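Local coordinates for protein ribose-phosphate pyrophosphokinase (Thermus thermophilus, PDB 7PN0) that transfers the diphosphoryl group of ATP to ribose 5-phosphate, yielding phosphoribosyl pyrophosphate, the activated sugar used in nucleotide synthesis, at residues 161-166 with 213-218; 242-247 with 265-270. All blocks are in the same frame, centred on the assembly; numbering follows the deposited sequence.

Contact 1. Residues 161-166 with 213-218; sequences ENAVVV and TALIVD
L215 and T213 lie against 161-166 as alternate residues of a parallel beta pair, at the centre of a mixed sheet in a domain of the phosphoribosyltransferase-like type. Strands 163-166 and 213-218 show how such a pair is built: A163 faces T213, V164 faces A214 and V165 faces L215, while the axes of the two short strands are twisted by 33°. L215 is held through both backbone polar atoms, its N donating to V164 O at 2.8 Å and its O accepting from V166 N at 2.9 Å. Its side chain leaves with CG beside the backbone N (chi1 -50°), which carries CD1 back to within 4.4 Å of A163 CB, while its CB lies near V165 CG2. A163, V165, T213 and L215 thus share one face, where helix 173-183 packs on V165 and L215. T213 repeats the backbone pattern two residues earlier, donating from N to N162 O and accepting from V164 N, whereas its hydroxyl turns to E241 on the next strand. On the face of V164 and A214, A214 CB is met by V166 CG2 at 3.9 Å, and L234 of helix 225-236 touches both. Past this point a water links the strands, accepting from V217 N at 2.8 Å and lying 2.8 Å from V166 O, to which it probably donates.

Contact 2. Residues 242-247 with 265-270; sequences VYAAAT and KEVAAT
One face of the Y243 ring is roofed by K265, whose CB stands 3.8 Å from the ring centroid and only 16° off the normal, a CH-pi contact displaced toward the rim. Y243 CG sits beside its own backbone N (chi1 -74°), and this swings the ring across to the neighbouring strand; E266 CB approaches the same ring obliquely, 3.9 Å from CD2. The carboxylate of E266 stands almost upright to the ring, 83° between planes, and is hydrogen-bonded through OE1 to Y153 and salt-bridged through OE2 to R157 and R282. The backbones that carry these side chains form a parallel beta pair of the phosphoribosyltransferase-like domain, with A244 beside V267 and A245 beside A268. On the face that Y243 and E266 share, A245 CB meets A268 CB at 4.3 Å, with F154 and Y153 of helix 147-157 packing over them. A244 O accepts from A268 N, and A268 O from A246 N at 3.0 Å. Where the chain turns a corner at T247, the pattern changes. T247 O takes two bonds from T270, from OG1 at 2.6 Å and from N at 2.9 Å, arriving from opposite faces of the carbonyl plane.

In the fold
Followed from the N terminus, the chain first completes the five-stranded parallel sheet and helix 147-157, then enters the second, mixed sheet at 163-167. Contact 1 closes an excursion through helix 173-183 and strands 187-194 and 200-206, antiparallel to each other. Contact 2 opens only afterwards and closes a shorter one, through helix 255-261, so the two stand in series, neither nested nor crossing. Helix 225-236 leads from strand 213-218 to strand 241-246, and these adjacent strands join the contacts directly: I216 O and D218 N probably bond to A245. Together they make four successive parallel strands, 163-167, 213-218, 241-246 and 266-270, flanked by helix 225-236 and by helices 173-183 and 147-157.

Contact 1. Residues 161-166 with 213-218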
loop_
_atom_site.group_PDB
_atom_site.type_symbol
_atom_site.label_atom_id
_atom_site.label_comp_id
_atom_site.label_asym_id
_atom_site.label_seq_id
_atom_site.Cartn_x
_atom_site.Cartn_y
_atom_site.Cartn_z
ATOM N N GLU A 161 -53.859 11.592 -12.443
ATOM C CA GLU A 161 -55.128 11.688 -11.657
ATOM C C GLU A 161 -55.567 10.294 -11.205
ATOM O O GLU A 161 -56.340 10.216 -10.251
ATOM C CB GLU A 161 -56.323 12.276 -12.431
ATOM C CG GLU A 161 -56.003 13.350 -13.468
ATOM C CD GLU A 161 -55.059 14.458 -13.026
ATOM O OE1 GLU A 161 -54.365 15.036 -13.909
ATOM O OE2 GLU A 161 -55.014 14.742 -11.802
ATOM N N ASN A 162 -55.122 9.240 -11.890
ATOM C CA ASN A 162 -55.631 7.854 -11.713
ATOM C C ASN A 162 -54.467 6.857 -11.623
ATOM O O ASN A 162 -54.664 5.666 -11.992
ATOM C CB ASN A 162 -56.592 7.515 -12.860
ATOM C CG ASN A 162 -57.250 6.159 -12.729
ATOM O OD1 ASN A 162 -57.462 5.471 -13.732
ATOM N ND2 ASN A 162 -57.559 5.756 -11.506
ATOM N N ALA A 163 -53.313 7.302 -11.115
ATOM C CA ALA A 163 -52.064 6.503 -11.086
ATOM C C ALA A 163 -51.763 6.055 -9.653
ATOM O O ALA A 163 -52.154 6.762 -8.685
ATOM C CB ALA A 163 -50.932 7.312 -11.658
ATOM N N VAL A 164 -51.063 4.927 -9.529
ATOM C CA VAL A 164 -50.523 4.443 -8.231
ATOM C C VAL A 164 -49.145 3.825 -8.491
ATOM O O VAL A 164 -48.966 3.148 -9.495
ATOM C CB VAL A 164 -51.502 3.428 -7.618
ATOM C CG1 VAL A 164 -51.748 2.267 -8.554
ATOM C CG2 VAL A 164 -51.049 2.946 -6.247
ATOM N N VAL A 165 -48.196 4.059 -7.603
ATOM C CA VAL A 165 -46.876 3.391 -7.668
ATOM C C VAL A 165 -46.973 2.064 -6.890
ATOM O O VAL A 165 -47.430 2.062 -5.731
ATOM C CB VAL A 165 -45.764 4.330 -7.152
ATOM C CG1 VAL A 165 -44.396 3.672 -7.204
ATOM C CG2 VAL A 165 -45.742 5.636 -7.927
ATOM N N VAL A 166 -46.546 0.965 -7.487
ATOM C CA VAL A 166 -46.655 -0.370 -6.859
ATOM C C VAL A 166 -45.244 -0.915 -6.667
ATOM O O VAL A 166 -44.502 -0.975 -7.666
ATOM C CB VAL A 166 -47.491 -1.320 -7.727
ATOM C CG1 VAL A 166 -47.599 -2.692 -7.082
ATOM C CG2 VAL A 166 -48.855 -0.713 -8.044
ATOM N N THR A 213 -53.920 3.246 -13.211
ATOM C CA THR A 213 -52.667 3.160 -13.992
ATOM C C THR A 213 -51.554 2.874 -12.986
ATOM O O THR A 213 -51.244 3.752 -12.200
ATOM C CB THR A 213 -52.411 4.444 -14.786
ATOM O OG1 THR A 213 -53.500 4.493 -15.705
ATOM C CG2 THR A 213 -51.096 4.430 -15.536
ATOM N N ALA A 214 -51.085 1.637 -12.943
ATOM C CA ALA A 214 -50.023 1.217 -12.013
ATOM C C ALA A 214 -48.656 1.556 -12.637
ATOM O O ALA A 214 -48.413 1.222 -13.826
ATOM C CB ALA A 214 -50.158 -0.242 -11.733
ATOM N N LEU A 215 -47.779 2.154 -11.833
ATOM C CA LEU A 215 -46.389 2.475 -12.210
ATOM C C LEU A 215 -45.453 1.538 -11.421
ATOM O O LEU A 215 -45.594 1.478 -10.192
ATOM C CB LEU A 215 -46.120 3.940 -11.874
ATOM C CG LEU A 215 -47.142 4.949 -12.382
ATOM C CD1 LEU A 215 -46.635 6.348 -12.132
ATOM C CD2 LEU A 215 -47.431 4.730 -13.866
ATOM N N ILE A 216 -44.529 0.855 -12.085
ATOM C CA ILE A 216 -43.469 0.083 -11.358
ATOM C C ILE A 216 -42.094 0.621 -11.736
ATOM O O ILE A 216 -41.872 1.055 -12.904
ATOM C CB ILE A 216 -43.611 -1.426 -11.540
ATOM C CG1 ILE A 216 -43.294 -1.884 -12.964
ATOM C CG2 ILE A 216 -45.001 -1.861 -11.076
ATOM C CD1 ILE A 216 -43.485 -3.358 -13.217
ATOM N N VAL A 217 -41.164 0.590 -10.783
ATOM C CA VAL A 217 -39.812 1.155 -11.042
ATOM C C VAL A 217 -38.816 0.176 -10.443
ATOM O O VAL A 217 -39.106 -0.395 -9.349
ATOM C CB VAL A 217 -39.687 2.591 -10.513
ATOM C CG1 VAL A 217 -39.954 2.686 -9.004
ATOM C CG2 VAL A 217 -38.349 3.211 -10.884
ATOM N N ASP A 218 -37.711 -0.035 -11.141
ATOM C CA ASP A 218 -36.620 -0.876 -10.602
ATOM C C ASP A 218 -35.274 -0.208 -10.869
ATOM O O ASP A 218 -35.216 0.744 -11.670
ATOM C CB ASP A 218 -36.692 -2.292 -11.167
ATOM C CG ASP A 218 -36.163 -3.346 -10.193
ATOM O OD1 ASP A 218 -35.904 -2.991 -9.013
ATOM O OD2 ASP A 218 -36.033 -4.513 -10.606
HETATM O O HOH W 1 -41.795 -0.634 -8.293
#

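Contact 2. Residues 242-247 with 265-270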
loop_
_atom_site.group_PDB
_atom_site.type_symbol
_atom_site.label_atom_id
_atom_site.label_comp_id
_atom_site.label_asym_id
_atom_site.label_seq_id
_atom_site.Cartn_x
_atom_site.Cartn_y
_atom_site.Cartn_z
ATOM N N VAL A 242 -50.256 -1.029 -16.870
ATOM C CA VAL A 242 -48.953 -0.985 -16.137
ATOM C C VAL A 242 -47.912 -0.320 -17.044
ATOM O O VAL A 242 -47.806 -0.714 -18.192
ATOM C CB VAL A 242 -48.472 -2.369 -15.658
ATOM C CG1 VAL A 242 -47.312 -2.191 -14.690
ATOM C CG2 VAL A 242 -49.572 -3.174 -14.976
ATOM N N TYR A 243 -47.240 0.706 -16.522
ATOM C CA TYR A 243 -46.045 1.350 -17.113
ATOM C C TYR A 243 -44.865 1.018 -16.217
ATOM O O TYR A 243 -45.048 1.092 -15.005
ATOM C CB TYR A 243 -46.200 2.864 -17.184
ATOM C CG TYR A 243 -47.140 3.297 -18.277
ATOM C CD1 TYR A 243 -48.520 3.205 -18.125
ATOM C CD2 TYR A 243 -46.644 3.807 -19.467
ATOM C CE1 TYR A 243 -49.380 3.580 -19.155
ATOM C CE2 TYR A 243 -47.493 4.232 -20.478
ATOM C CZ TYR A 243 -48.861 4.104 -20.324
ATOM O OH TYR A 243 -49.665 4.507 -21.346
ATOM N N ALA A 244 -43.739 0.624 -16.794
ATOM C CA ALA A 244 -42.552 0.202 -16.017
ATOM C C ALA A 244 -41.395 1.103 -16.404
ATOM O O ALA A 244 -41.316 1.488 -17.589
ATOM C CB ALA A 244 -42.212 -1.209 -16.302
ATOM N N ALA A 245 -40.501 1.369 -15.458
ATOM C CA ALA A 245 -39.258 2.092 -15.748
ATOM C C ALA A 245 -38.140 1.522 -14.889
ATOM O O ALA A 245 -38.419 0.918 -13.833
ATOM C CB ALA A 245 -39.463 3.564 -15.538
ATOM N N ALA A 246 -36.917 1.701 -15.348
ATOM C CA ALA A 246 -35.705 1.311 -14.606
ATOM C C ALA A 246 -34.603 2.266 -15.011
ATOM O O ALA A 246 -34.735 2.898 -16.100
ATOM C CB ALA A 246 -35.318 -0.125 -14.902
ATOM N N THR A 247 -33.525 2.312 -14.240
ATOM C CA THR A 247 -32.315 3.037 -14.696
ATOM C C THR A 247 -31.640 2.263 -15.828
ATOM O O THR A 247 -31.422 2.841 -16.940
ATOM C CB THR A 247 -31.344 3.341 -13.556
ATOM O OG1 THR A 247 -32.035 4.127 -12.568
ATOM C CG2 THR A 247 -30.156 4.066 -14.118
ATOM N N LYS A 265 -47.688 -1.620 -20.904
ATOM C CA LYS A 265 -47.916 -0.630 -21.970
ATOM C C LYS A 265 -46.592 -0.192 -22.555
ATOM O O LYS A 265 -46.510 0.066 -23.764
ATOM C CB LYS A 265 -48.630 0.614 -21.447
ATOM C CG LYS A 265 -50.129 0.420 -21.295
ATOM C CD LYS A 265 -50.783 0.048 -22.616
ATOM C CE LYS A 265 -52.293 0.054 -22.552
ATOM N NZ LYS A 265 -52.854 -0.003 -23.919
ATOM N N GLU A 266 -45.631 0.061 -21.675
ATOM C CA GLU A 266 -44.362 0.653 -22.114
ATOM C C GLU A 266 -43.319 0.363 -21.051
ATOM O O GLU A 266 -43.691 0.275 -19.856
ATOM C CB GLU A 266 -44.545 2.147 -22.299
ATOM C CG GLU A 266 -43.421 2.813 -23.024
ATOM C CD GLU A 266 -43.832 4.192 -23.519
ATOM O OE1 GLU A 266 -43.584 5.157 -22.827
ATOM O OE2 GLU A 266 -44.433 4.262 -24.593
ATOM N N VAL A 267 -42.075 0.288 -21.488
ATOM C CA VAL A 267 -40.922 0.054 -20.579
ATOM C C VAL A 267 -39.868 1.091 -20.947
ATOM O O VAL A 267 -39.402 1.081 -22.105
ATOM C CB VAL A 267 -40.402 -1.382 -20.706
ATOM C CG1 VAL A 267 -39.244 -1.626 -19.739
ATOM C CG2 VAL A 267 -41.534 -2.388 -20.480
ATOM N N ALA A 268 -39.545 1.949 -19.998
ATOM C CA ALA A 268 -38.565 3.034 -20.176
ATOM C C ALA A 268 -37.331 2.696 -19.341
ATOM O O ALA A 268 -37.491 2.215 -18.202
ATOM C CB ALA A 268 -39.163 4.351 -19.769
ATOM N N ALA A 269 -36.160 3.010 -19.880
ATOM C CA ALA A 269 -34.871 2.862 -19.177
ATOM C C ALA A 269 -33.949 3.938 -19.709
ATOM O O ALA A 269 -34.240 4.498 -20.788
ATOM C CB ALA A 269 -34.347 1.486 -19.380
ATOM N N THR A 270 -32.891 4.267 -18.971
ATOM C CA THR A 270 -31.916 5.256 -19.454
ATOM C C THR A 270 -31.020 4.577 -20.505
ATOM O O THR A 270 -31.175 3.340 -20.818
ATOM C CB THR A 270 -31.103 5.850 -18.292
ATOM O OG1 THR A 270 -30.129 4.848 -17.966
ATOM C CG2 THR A 270 -31.958 6.290 -17.129
HETATM O O HOH W 2 -29.610 1.604 -19.553
#